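Local coordinates for chaperone CupB2 (Pseudomonas aeruginosa, PDB 3Q48), which probably acts as a periplasmic folding chaperone that helps pilus subunits toward assembly into fimbriae, at residues A188-I193 / A226-E231; G157-K162 / V175-P180; L149-S154 / T181-S186; L113-I118 / R139-F144. All blocks are in the same frame, centred on the assembly; numbering follows the deposited sequence.

The chain forms the two Ig-like domains of a periplasmic pilus chaperone. Interaction 4 comes first along the chain and pairs strands 112-121 and 136-145 in the N-terminal domain. Interaction 3 follows where the connecting segment after strand 136-145 packs on the loop leading into strand 185-194; their centres lie about 17 Å apart, and Tyr184 and Ser186 touch Leu113, Lys141 and Phe143. Within the span enclosed by interaction 3 sits interaction 2, a hairpin of one C-terminal sheet. Interaction 1 lies in the other sheet, its centre about 12 Å from that of interaction 2, and Trp161, Val228 and Tyr230 join the two. The set runs from one domain through the probable hinge region into the second sandwich.

Interaction 1 (A188-I193 / A226-E231); sequences ASVELI and ASVRYE
Val190 and Leu192 flank a notch on the inward side of this antiparallel pair, and CG2 of Val228 fills it. CG2 lies 4.0 Å from CG1 of Val190 and, less tightly, 4.4 Å from CD2 of Leu192. With CG1 between the backbone N and carbonyl carbon (chi1 66°), CG2 of Val228 stands anti to N and also rests against Glu191 O. Farther along, Val190 CG2 faces the CB of Tyr230, whose ring leads off to meet Trp161 of the facing sheet.

The other face is shaped by longer side chains. Arg229 climbs between Glu191 and Ile193 and bends near its end; CD1 of Ile193 covers one face of the guanidinium toward its rim, 3.6 Å from NE. Glu191 passes the aliphatic part of Arg229, OE1 lying 3.9 Å from CD, while OE1 stays 5.1 Å from NE, too far for a salt bridge. Ser189 OG nestles against CG of Glu231 and shares a hydrogen bond with a water, which donates to Arg229 O.

Between the two faces runs regular strand pairing, with Arg229 N donating to Glu191 O at 2.7 Å. Strands 185-194 and 227-233 are the two central strands of a four-stranded sheet of the C-terminal Ig-like domain. A second water donates to both Glu191 OE1 and Glu231 OE2, which probably softens the repulsion between these carboxylates. Since Arg229 has a salt bridge to Asp243 and Glu231 one to Arg239, the charges of Arg229 and Glu231 are probably balanced by strand 239-245, and this pair coheres through backbone bonds and fitted aliphatic surfaces.

Interaction 2 (G157-K162 / V175-P180); sequences GKLQWK and VQVNNP
Lys162 O is gripped from the opposite strand by two neighbouring residues: Gln176 N donates to it at 2.7 Å, and the CA of Val175 brings a C-H to within 3.2 Å of the same oxygen. Gln176 O returns the favour, taking the N-H of Lys162, and the alternation resumes between Gln160 and Asn178. Their side chains lie alongside each other and point the same way. Between them Gln160 NE2 gives Asn178 OD1 a weak hydrogen bond of 3.4 Å, the two amide planes being turned 30° apart.

Strands 160-163 and 175-179 make a beta hairpin whose second strand also pairs with strand 210-214, giving a three-stranded sheet of the C-terminal Ig-like domain. The inward side of the hairpin belongs to Trp161 and Val177. CB of Val177 stands 3.5 Å above the centre of the indole's six-membered ring, a CH-pi contact only 8° off the normal, while CG2 covers the same face nearer the CE2 and CZ2 atoms. That methyl is anti to the backbone N of Val177, and it also meets CB of Leu159 at 3.6 Å. Val175 CG2 comes up to the indole edge near CE3. Leu159 reaches across, its CD2 meeting CA of Asn179 at 3.5 Å, while the amide of Asn179 is bonded to Thr181 and Tyr183.

Interaction 3 (L149-S154 / T181-S186); sequences LKSVDS and TPYYVS
Leu149 opens the contact by laying CD2 against CG of Pro182, 3.4 Å away, while its CB reaches CE1 of Tyr183 at 3.6 Å. With chi1 at -58°, CG of Leu149 lies beside its own backbone N, which brings CD2 up to the CB-CG edge of the proline ring. At Lys150 the backbone N comes up to the edge of the tyrosine ring, 3.2 Å from its OH, but at an angle too poor for a hydrogen bond; NZ of Lys150 is bonded to Ser147 O. Ser151 supplies the bond that counts: its N-H donates to Tyr183 OH over 2.8 Å, with 149° at the hydrogen. Next, Val152 lies across one face of the ring. Its CA stands 3.5 Å above the ring centre, 9° off the normal, and its CB meets CD1 of Tyr183 at 3.5 Å.

The chain carrying the tyrosine is itself folded back, since Thr181 OG1 accepts from Tyr183 N in an ST turn. The arrangement is consistent with the hinge between the domains of this family: the connection from strand 136-145 packs on the loop leading into strand 185-194, and Glu111 hydrogen-bonds to the backbone of Pro182 and, through OE1, to Tyr184 N.

One phenol therefore meets three kinds of neighbour: an N-H at its oxygen, a backbone C-H over its face and aliphatic carbons around it. The bond at OH and the packing on the face should restrain the ring's position.

Interaction 4 (L113-I118 / R139-F144); sequences LFWLNI and RFKLFF
Trp115 is sandwiched between two long basic side chains of the neighbouring strand. The guanidinium of Arg139 lies nearly flat on one indole face, planes 18° apart, with NH2 displaced toward the five-membered ring and 3.2 Å from CG. Over the opposite face runs the aliphatic part of Lys141, its CG 4.1 Å from the centre of the six-membered ring in a CH-pi contact. At the edge of the guanidinium, NH1 of Arg139 donates to a lone pair of Asn117 OD1 over 2.8 Å. Arg139 reaches this position because its chain runs extended from a CG anti to the backbone N (chi1 -158°). Phe140 has its own edge contact on the other side of the sheet: CE2 meets CG1 of Ile118 at 3.8 Å.

Between the faces, strands 112-121 and 136-145 pair antiparallel in the N-terminal Ig-like domain, where they probably correspond to strands F1 and G1 of PapD-like chaperones. Phe114 N and Leu142 O make a bond of 2.8 Å. In return Leu142 N donates to Phe114 O from well above the carbonyl plane.

Asp65 of the next strand forms a salt bridge with Arg139 NH1 and accepts from Asn117 ND2, while Asn117 OD1 also takes a bond from Arg137. These bonds probably hold the guanidinium flat on the indole, where the off-centre cation-pi attraction adds to them, while Asp65 probably balances much of its charge.

Interaction 1 (A188-I193 / A226-E231)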
# COMPACT_ATOMS: atom_id res chain seq x y z
N ALA A 188 -7.08 -1.93 7.35
CA ALA A 188 -6.37 -1.79 8.61
C ALA A 188 -6.93 -2.75 9.63
O ALA A 188 -6.26 -3.08 10.63
CB ALA A 188 -6.47 -0.34 9.15
N SER A 189 -8.18 -3.18 9.42
CA SER A 189 -8.81 -4.13 10.34
C SER A 189 -10.04 -4.65 9.71
O SER A 189 -10.67 -3.94 8.94
CB SER A 189 -9.19 -3.47 11.69
OG SER A 189 -10.19 -2.49 11.52
N VAL A 190 -10.37 -5.90 10.04
CA VAL A 190 -11.57 -6.57 9.58
C VAL A 190 -12.09 -7.29 10.79
O VAL A 190 -11.34 -7.90 11.52
CB VAL A 190 -11.22 -7.60 8.48
CG1 VAL A 190 -12.47 -8.46 8.03
CG2 VAL A 190 -10.60 -6.88 7.31
N GLU A 191 -13.40 -7.23 11.01
CA GLU A 191 -13.98 -7.75 12.23
C GLU A 191 -15.32 -8.32 11.89
O GLU A 191 -16.05 -7.73 11.08
CB GLU A 191 -14.19 -6.63 13.28
CG GLU A 191 -13.00 -5.75 13.53
CD GLU A 191 -13.24 -4.68 14.58
OE1 GLU A 191 -14.27 -3.99 14.56
OE2 GLU A 191 -12.36 -4.51 15.43
N LEU A 192 -15.61 -9.46 12.53
CA LEU A 192 -16.94 -10.06 12.61
C LEU A 192 -17.62 -9.53 13.86
O LEU A 192 -16.98 -9.45 14.91
CB LEU A 192 -16.86 -11.61 12.69
CG LEU A 192 -16.20 -12.32 11.50
CD1 LEU A 192 -16.50 -13.82 11.49
CD2 LEU A 192 -16.64 -11.67 10.16
N ILE A 193 -18.91 -9.19 13.74
CA ILE A 193 -19.70 -8.61 14.85
C ILE A 193 -21.02 -9.35 14.99
O ILE A 193 -21.70 -9.60 14.00
CB ILE A 193 -19.92 -7.08 14.62
CG1 ILE A 193 -18.56 -6.35 14.65
CG2 ILE A 193 -20.83 -6.48 15.65
CD1 ILE A 193 -18.67 -4.90 14.68
N ALA A 226 -23.88 -12.79 11.86
CA ALA A 226 -22.72 -11.91 11.69
C ALA A 226 -22.86 -10.82 10.63
O ALA A 226 -23.52 -10.98 9.59
CB ALA A 226 -21.47 -12.73 11.45
N SER A 227 -22.25 -9.70 10.95
CA SER A 227 -22.08 -8.58 10.07
C SER A 227 -20.57 -8.48 9.93
O SER A 227 -19.85 -8.96 10.79
CB SER A 227 -22.62 -7.36 10.79
OG SER A 227 -22.55 -6.22 9.96
N VAL A 228 -20.06 -7.86 8.89
CA VAL A 228 -18.63 -7.60 8.85
C VAL A 228 -18.36 -6.09 9.01
O VAL A 228 -19.05 -5.28 8.38
CB VAL A 228 -17.92 -8.22 7.57
CG1 VAL A 228 -18.38 -7.56 6.28
CG2 VAL A 228 -16.41 -8.06 7.68
N ARG A 229 -17.35 -5.70 9.80
CA ARG A 229 -16.98 -4.27 9.90
C ARG A 229 -15.55 -4.13 9.50
O ARG A 229 -14.67 -4.85 10.04
CB ARG A 229 -17.13 -3.76 11.33
CG ARG A 229 -16.58 -2.35 11.58
CD ARG A 229 -17.04 -1.83 12.96
NE ARG A 229 -18.49 -1.67 13.01
CZ ARG A 229 -19.18 -1.24 14.06
NH1 ARG A 229 -18.57 -0.91 15.20
NH2 ARG A 229 -20.52 -1.15 13.98
N TYR A 230 -15.27 -3.24 8.56
CA TYR A 230 -13.93 -3.14 8.10
C TYR A 230 -13.48 -1.71 7.84
O TYR A 230 -14.29 -0.85 7.46
CB TYR A 230 -13.74 -4.03 6.86
CG TYR A 230 -14.65 -3.75 5.67
CD1 TYR A 230 -14.27 -2.82 4.71
CD2 TYR A 230 -15.87 -4.43 5.50
CE1 TYR A 230 -15.08 -2.58 3.58
CE2 TYR A 230 -16.71 -4.17 4.39
CZ TYR A 230 -16.29 -3.24 3.43
OH TYR A 230 -17.05 -2.94 2.31
N GLU A 231 -12.17 -1.47 8.03
CA GLU A 231 -11.61 -0.15 7.86
C GLU A 231 -10.59 -0.22 6.79
O GLU A 231 -9.73 -1.11 6.80
CB GLU A 231 -10.90 0.33 9.13
CG GLU A 231 -11.83 0.55 10.32
CD GLU A 231 -11.16 1.22 11.53
OE1 GLU A 231 -10.02 1.71 11.43
OE2 GLU A 231 -11.80 1.26 12.60
O HOH W 1 -12.79 -3.13 11.86
O HOH W 2 -13.45 -1.18 13.47

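Interaction 2 (G157-K162 / V175-P180)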
# COMPACT_ATOMS: atom_id res chain seq x y z
N GLY A 157 -16.52 0.04 -0.65
CA GLY A 157 -17.95 -0.21 -0.53
C GLY A 157 -18.59 -1.13 -1.57
O GLY A 157 -19.82 -1.29 -1.54
N LYS A 158 -17.82 -1.70 -2.51
CA LYS A 158 -18.42 -2.64 -3.48
C LYS A 158 -17.93 -4.05 -3.20
O LYS A 158 -18.22 -4.98 -3.92
CB LYS A 158 -18.15 -2.23 -4.94
CG LYS A 158 -18.58 -0.81 -5.26
CD LYS A 158 -18.17 -0.34 -6.66
CE LYS A 158 -18.23 1.22 -6.70
NZ LYS A 158 -18.32 1.84 -8.05
N LEU A 159 -17.14 -4.20 -2.16
CA LEU A 159 -16.68 -5.52 -1.76
C LEU A 159 -17.89 -6.33 -1.35
O LEU A 159 -18.82 -5.78 -0.77
CB LEU A 159 -15.69 -5.37 -0.61
CG LEU A 159 -14.52 -4.50 -1.01
CD1 LEU A 159 -13.62 -4.29 0.19
CD2 LEU A 159 -13.75 -5.15 -2.16
N GLN A 160 -17.93 -7.59 -1.69
CA GLN A 160 -19.04 -8.40 -1.19
C GLN A 160 -18.50 -9.48 -0.30
O GLN A 160 -17.37 -9.94 -0.46
CB GLN A 160 -19.96 -8.89 -2.32
CG GLN A 160 -19.29 -9.44 -3.57
CD GLN A 160 -19.94 -8.87 -4.83
OE1 GLN A 160 -20.76 -7.94 -4.72
NE2 GLN A 160 -19.57 -9.38 -6.02
N TRP A 161 -19.26 -9.85 0.71
CA TRP A 161 -18.68 -10.73 1.71
C TRP A 161 -19.47 -12.01 1.84
O TRP A 161 -20.65 -12.03 1.58
CB TRP A 161 -18.53 -10.01 3.07
CG TRP A 161 -17.68 -8.77 2.96
CD1 TRP A 161 -18.01 -7.59 2.34
CD2 TRP A 161 -16.34 -8.61 3.46
NE1 TRP A 161 -16.96 -6.70 2.45
CE2 TRP A 161 -15.93 -7.30 3.12
CE3 TRP A 161 -15.45 -9.46 4.13
CZ2 TRP A 161 -14.66 -6.82 3.43
CZ3 TRP A 161 -14.18 -8.97 4.46
CH2 TRP A 161 -13.80 -7.65 4.11
N LYS A 162 -18.81 -13.08 2.24
CA LYS A 162 -19.51 -14.34 2.47
C LYS A 162 -18.73 -15.29 3.39
O LYS A 162 -17.48 -15.21 3.52
CB LYS A 162 -19.82 -15.04 1.15
CG LYS A 162 -18.68 -15.85 0.57
CD LYS A 162 -19.19 -16.79 -0.51
CE LYS A 162 -17.98 -17.27 -1.32
NZ LYS A 162 -17.95 -18.76 -1.63
N VAL A 175 -14.13 -16.64 6.19
CA VAL A 175 -14.94 -15.67 5.42
C VAL A 175 -14.15 -15.12 4.25
O VAL A 175 -12.90 -15.11 4.26
CB VAL A 175 -15.53 -14.45 6.26
CG1 VAL A 175 -15.92 -14.85 7.69
CG2 VAL A 175 -14.58 -13.24 6.27
N GLN A 176 -14.87 -14.65 3.26
CA GLN A 176 -14.24 -14.26 2.02
C GLN A 176 -14.78 -12.91 1.60
O GLN A 176 -15.96 -12.63 1.75
CB GLN A 176 -14.46 -15.33 0.94
CG GLN A 176 -13.92 -14.94 -0.40
CD GLN A 176 -14.09 -16.02 -1.46
OE1 GLN A 176 -15.21 -16.30 -1.90
NE2 GLN A 176 -12.97 -16.61 -1.90
N VAL A 177 -13.88 -12.07 1.10
CA VAL A 177 -14.27 -10.84 0.43
C VAL A 177 -13.99 -10.98 -1.05
O VAL A 177 -12.97 -11.55 -1.44
CB VAL A 177 -13.53 -9.64 0.99
CG1 VAL A 177 -12.04 -9.78 0.78
CG2 VAL A 177 -14.07 -8.38 0.37
N ASN A 178 -14.91 -10.50 -1.88
CA ASN A 178 -14.66 -10.41 -3.32
C ASN A 178 -14.53 -8.96 -3.73
O ASN A 178 -15.42 -8.17 -3.48
CB ASN A 178 -15.71 -11.13 -4.18
CG ASN A 178 -15.46 -10.95 -5.73
OD1 ASN A 178 -16.37 -10.50 -6.44
ND2 ASN A 178 -14.25 -11.31 -6.24
N ASN A 179 -13.40 -8.65 -4.35
CA ASN A 179 -13.10 -7.32 -4.86
C ASN A 179 -13.29 -7.31 -6.38
O ASN A 179 -12.35 -7.63 -7.15
CB ASN A 179 -11.68 -6.88 -4.52
CG ASN A 179 -11.37 -5.45 -5.00
OD1 ASN A 179 -12.29 -4.67 -5.37
ND2 ASN A 179 -10.09 -5.08 -4.94
N PRO A 180 -14.48 -6.88 -6.80
CA PRO A 180 -14.91 -6.82 -8.16
C PRO A 180 -14.56 -5.43 -8.77
O PRO A 180 -15.24 -4.98 -9.69
CB PRO A 180 -16.43 -7.04 -8.02
CG PRO A 180 -16.75 -6.23 -6.76
CD PRO A 180 -15.51 -6.32 -5.88

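Interaction 3 (L149-S154 / T181-S186)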
# COMPACT_ATOMS: atom_id res chain seq x y z
N LEU A 149 -9.10 5.56 -14.06
CA LEU A 149 -9.56 5.03 -12.76
C LEU A 149 -9.81 6.14 -11.72
O LEU A 149 -8.91 6.56 -10.99
CB LEU A 149 -8.62 3.93 -12.22
CG LEU A 149 -8.45 2.70 -13.16
CD1 LEU A 149 -7.36 1.69 -12.71
CD2 LEU A 149 -9.81 2.05 -13.33
N LYS A 150 -11.04 6.61 -11.65
CA LYS A 150 -11.37 7.84 -10.91
C LYS A 150 -12.21 7.56 -9.68
O LYS A 150 -12.57 8.47 -8.94
CB LYS A 150 -12.09 8.82 -11.83
CG LYS A 150 -11.19 9.43 -12.89
CD LYS A 150 -11.91 10.54 -13.61
CE LYS A 150 -11.31 10.83 -14.99
NZ LYS A 150 -9.78 10.70 -15.05
N SER A 151 -12.49 6.29 -9.44
CA SER A 151 -13.46 5.89 -8.42
C SER A 151 -12.85 5.06 -7.29
O SER A 151 -13.56 4.30 -6.62
CB SER A 151 -14.62 5.11 -9.06
OG SER A 151 -15.10 5.77 -10.23
N VAL A 152 -11.56 5.23 -7.04
CA VAL A 152 -10.98 4.53 -5.91
C VAL A 152 -11.79 4.75 -4.63
O VAL A 152 -11.98 3.81 -3.88
CB VAL A 152 -9.46 4.84 -5.66
CG1 VAL A 152 -9.24 6.28 -5.14
CG2 VAL A 152 -8.90 3.78 -4.74
N ASP A 153 -12.27 5.97 -4.39
CA ASP A 153 -13.01 6.28 -3.17
C ASP A 153 -14.27 5.41 -2.96
O ASP A 153 -14.73 5.26 -1.79
CB ASP A 153 -13.26 7.80 -3.07
CG ASP A 153 -11.93 8.59 -2.79
OD1 ASP A 153 -11.11 8.10 -1.94
OD2 ASP A 153 -11.67 9.66 -3.41
N SER A 154 -14.77 4.79 -4.04
CA SER A 154 -15.98 4.00 -3.95
C SER A 154 -15.69 2.52 -3.76
O SER A 154 -16.62 1.72 -3.52
CB SER A 154 -16.83 4.19 -5.20
OG SER A 154 -16.99 5.57 -5.51
N THR A 181 -13.52 -4.78 -8.27
CA THR A 181 -13.15 -3.44 -8.71
C THR A 181 -11.71 -3.39 -9.26
O THR A 181 -10.94 -4.35 -9.09
CB THR A 181 -13.18 -2.39 -7.50
OG1 THR A 181 -11.98 -2.52 -6.70
CG2 THR A 181 -14.41 -2.55 -6.63
N PRO A 182 -11.32 -2.27 -9.93
CA PRO A 182 -9.93 -2.23 -10.45
C PRO A 182 -8.84 -1.84 -9.45
O PRO A 182 -7.67 -1.80 -9.84
CB PRO A 182 -9.99 -1.26 -11.67
CG PRO A 182 -11.30 -0.47 -11.54
CD PRO A 182 -12.21 -1.25 -10.55
N TYR A 183 -9.20 -1.62 -8.17
CA TYR A 183 -8.32 -1.00 -7.18
C TYR A 183 -7.90 -1.98 -6.12
O TYR A 183 -8.66 -2.84 -5.73
CB TYR A 183 -9.04 0.14 -6.48
CG TYR A 183 -9.66 1.12 -7.40
CD1 TYR A 183 -8.90 2.17 -7.93
CD2 TYR A 183 -11.00 1.00 -7.78
CE1 TYR A 183 -9.45 3.11 -8.84
CE2 TYR A 183 -11.55 1.89 -8.69
CZ TYR A 183 -10.78 2.94 -9.21
OH TYR A 183 -11.36 3.82 -10.09
N TYR A 184 -6.69 -1.82 -5.61
CA TYR A 184 -6.34 -2.52 -4.38
C TYR A 184 -7.21 -1.91 -3.29
O TYR A 184 -7.59 -0.72 -3.35
CB TYR A 184 -4.83 -2.36 -4.07
CG TYR A 184 -3.97 -3.22 -5.01
CD1 TYR A 184 -3.57 -4.50 -4.65
CD2 TYR A 184 -3.63 -2.76 -6.29
CE1 TYR A 184 -2.83 -5.30 -5.55
CE2 TYR A 184 -2.90 -3.52 -7.17
CZ TYR A 184 -2.51 -4.80 -6.81
OH TYR A 184 -1.81 -5.58 -7.70
N VAL A 185 -7.57 -2.73 -2.30
CA VAL A 185 -8.24 -2.19 -1.15
C VAL A 185 -7.45 -2.69 0.01
O VAL A 185 -7.29 -3.88 0.16
CB VAL A 185 -9.72 -2.67 -1.11
CG1 VAL A 185 -10.48 -2.24 0.28
CG2 VAL A 185 -10.44 -2.15 -2.35
N SER A 186 -6.90 -1.79 0.80
CA SER A 186 -6.10 -2.17 1.98
C SER A 186 -6.92 -2.04 3.25
O SER A 186 -7.51 -0.99 3.49
CB SER A 186 -4.86 -1.27 2.09
OG SER A 186 -4.10 -1.42 0.91

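Interaction 4 (L113-I118 / R139-F144)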
# COMPACT_ATOMS: atom_id res chain seq x y z
N LEU A 113 0.70 -2.79 -8.48
CA LEU A 113 1.32 -2.70 -7.17
C LEU A 113 2.85 -2.91 -7.20
O LEU A 113 3.34 -3.93 -7.68
CB LEU A 113 0.67 -3.72 -6.28
CG LEU A 113 1.27 -3.79 -4.89
CD1 LEU A 113 1.10 -2.48 -4.06
CD2 LEU A 113 0.63 -5.05 -4.28
N PHE A 114 3.57 -1.89 -6.72
CA PHE A 114 5.02 -1.91 -6.52
C PHE A 114 5.37 -1.53 -5.08
O PHE A 114 4.50 -1.13 -4.27
CB PHE A 114 5.69 -0.99 -7.52
CG PHE A 114 5.55 -1.45 -8.96
CD1 PHE A 114 6.50 -2.30 -9.52
CD2 PHE A 114 4.46 -1.07 -9.73
CE1 PHE A 114 6.38 -2.76 -10.85
CE2 PHE A 114 4.32 -1.54 -11.09
CZ PHE A 114 5.29 -2.37 -11.63
N TRP A 115 6.64 -1.67 -4.71
CA TRP A 115 6.99 -1.44 -3.32
C TRP A 115 8.17 -0.51 -3.28
O TRP A 115 9.15 -0.71 -3.99
CB TRP A 115 7.31 -2.75 -2.61
CG TRP A 115 6.13 -3.72 -2.50
CD1 TRP A 115 5.69 -4.64 -3.47
CD2 TRP A 115 5.21 -3.83 -1.40
NE1 TRP A 115 4.61 -5.33 -2.97
CE2 TRP A 115 4.30 -4.85 -1.72
CE3 TRP A 115 5.12 -3.20 -0.16
CZ2 TRP A 115 3.26 -5.22 -0.85
CZ3 TRP A 115 4.12 -3.60 0.73
CH2 TRP A 115 3.21 -4.60 0.37
N LEU A 116 8.05 0.56 -2.51
CA LEU A 116 9.18 1.45 -2.27
C LEU A 116 9.84 1.00 -1.00
O LEU A 116 9.16 0.78 0.02
CB LEU A 116 8.72 2.89 -2.12
CG LEU A 116 9.75 3.95 -1.81
CD1 LEU A 116 10.89 4.03 -2.82
CD2 LEU A 116 8.99 5.27 -1.72
N ASN A 117 11.16 0.78 -1.09
CA ASN A 117 11.95 0.43 0.10
C ASN A 117 12.82 1.65 0.50
O ASN A 117 13.36 2.34 -0.37
CB ASN A 117 12.86 -0.73 -0.17
CG ASN A 117 12.13 -1.97 -0.57
OD1 ASN A 117 11.69 -2.74 0.29
ND2 ASN A 117 12.08 -2.22 -1.89
N ILE A 118 12.95 1.90 1.80
CA ILE A 118 13.84 2.95 2.30
C ILE A 118 14.67 2.29 3.35
O ILE A 118 14.14 1.74 4.29
CB ILE A 118 13.10 4.10 2.98
CG1 ILE A 118 12.08 4.81 2.03
CG2 ILE A 118 14.09 5.04 3.78
CD1 ILE A 118 12.63 5.48 0.78
N ARG A 139 9.20 -0.25 4.12
CA ARG A 139 8.61 -0.81 2.91
C ARG A 139 7.19 -0.29 2.67
O ARG A 139 6.29 -0.69 3.40
CB ARG A 139 8.60 -2.32 3.05
CG ARG A 139 8.51 -3.03 1.73
CD ARG A 139 8.85 -4.48 1.84
NE ARG A 139 8.24 -5.15 0.71
CZ ARG A 139 8.83 -5.31 -0.47
NH1 ARG A 139 10.07 -4.86 -0.69
NH2 ARG A 139 8.19 -5.95 -1.43
N PHE A 140 7.01 0.59 1.65
CA PHE A 140 5.71 1.28 1.28
C PHE A 140 5.04 0.81 -0.04
O PHE A 140 5.71 0.56 -1.04
CB PHE A 140 5.90 2.81 1.20
CG PHE A 140 6.62 3.36 2.39
CD1 PHE A 140 5.91 3.72 3.53
CD2 PHE A 140 8.03 3.38 2.42
CE1 PHE A 140 6.60 4.16 4.70
CE2 PHE A 140 8.71 3.80 3.55
CZ PHE A 140 8.00 4.21 4.70
N LYS A 141 3.72 0.72 -0.06
CA LYS A 141 3.04 0.33 -1.25
C LYS A 141 3.13 1.45 -2.25
O LYS A 141 2.93 2.63 -1.89
CB LYS A 141 1.58 0.03 -0.95
CG LYS A 141 1.40 -1.22 -0.20
CD LYS A 141 -0.02 -1.34 0.35
CE LYS A 141 0.01 -2.47 1.41
NZ LYS A 141 -1.27 -2.65 2.16
N LEU A 142 3.41 1.09 -3.50
CA LEU A 142 3.29 2.03 -4.62
C LEU A 142 2.18 1.57 -5.58
O LEU A 142 2.22 0.47 -6.13
CB LEU A 142 4.63 2.21 -5.32
CG LEU A 142 4.94 3.46 -6.19
CD1 LEU A 142 6.40 3.46 -6.57
CD2 LEU A 142 4.16 3.51 -7.47
N PHE A 143 1.16 2.38 -5.74
CA PHE A 143 0.05 2.09 -6.64
C PHE A 143 0.17 2.86 -7.96
O PHE A 143 0.00 4.08 -8.03
CB PHE A 143 -1.30 2.40 -5.97
CG PHE A 143 -1.52 1.69 -4.65
CD1 PHE A 143 -1.82 0.34 -4.60
CD2 PHE A 143 -1.46 2.40 -3.45
CE1 PHE A 143 -2.04 -0.32 -3.35
CE2 PHE A 143 -1.69 1.78 -2.21
CZ PHE A 143 -1.98 0.45 -2.15
N PHE A 144 0.47 2.15 -9.04
CA PHE A 144 0.39 2.78 -10.35
C PHE A 144 -1.06 2.73 -10.77
O PHE A 144 -1.65 1.64 -10.82
CB PHE A 144 1.18 2.02 -11.37
CG PHE A 144 1.15 2.66 -12.68
CD1 PHE A 144 1.97 3.77 -12.93
CD2 PHE A 144 0.29 2.19 -13.67
CE1 PHE A 144 1.98 4.41 -14.20
CE2 PHE A 144 0.25 2.83 -14.97
CZ PHE A 144 1.10 3.95 -15.22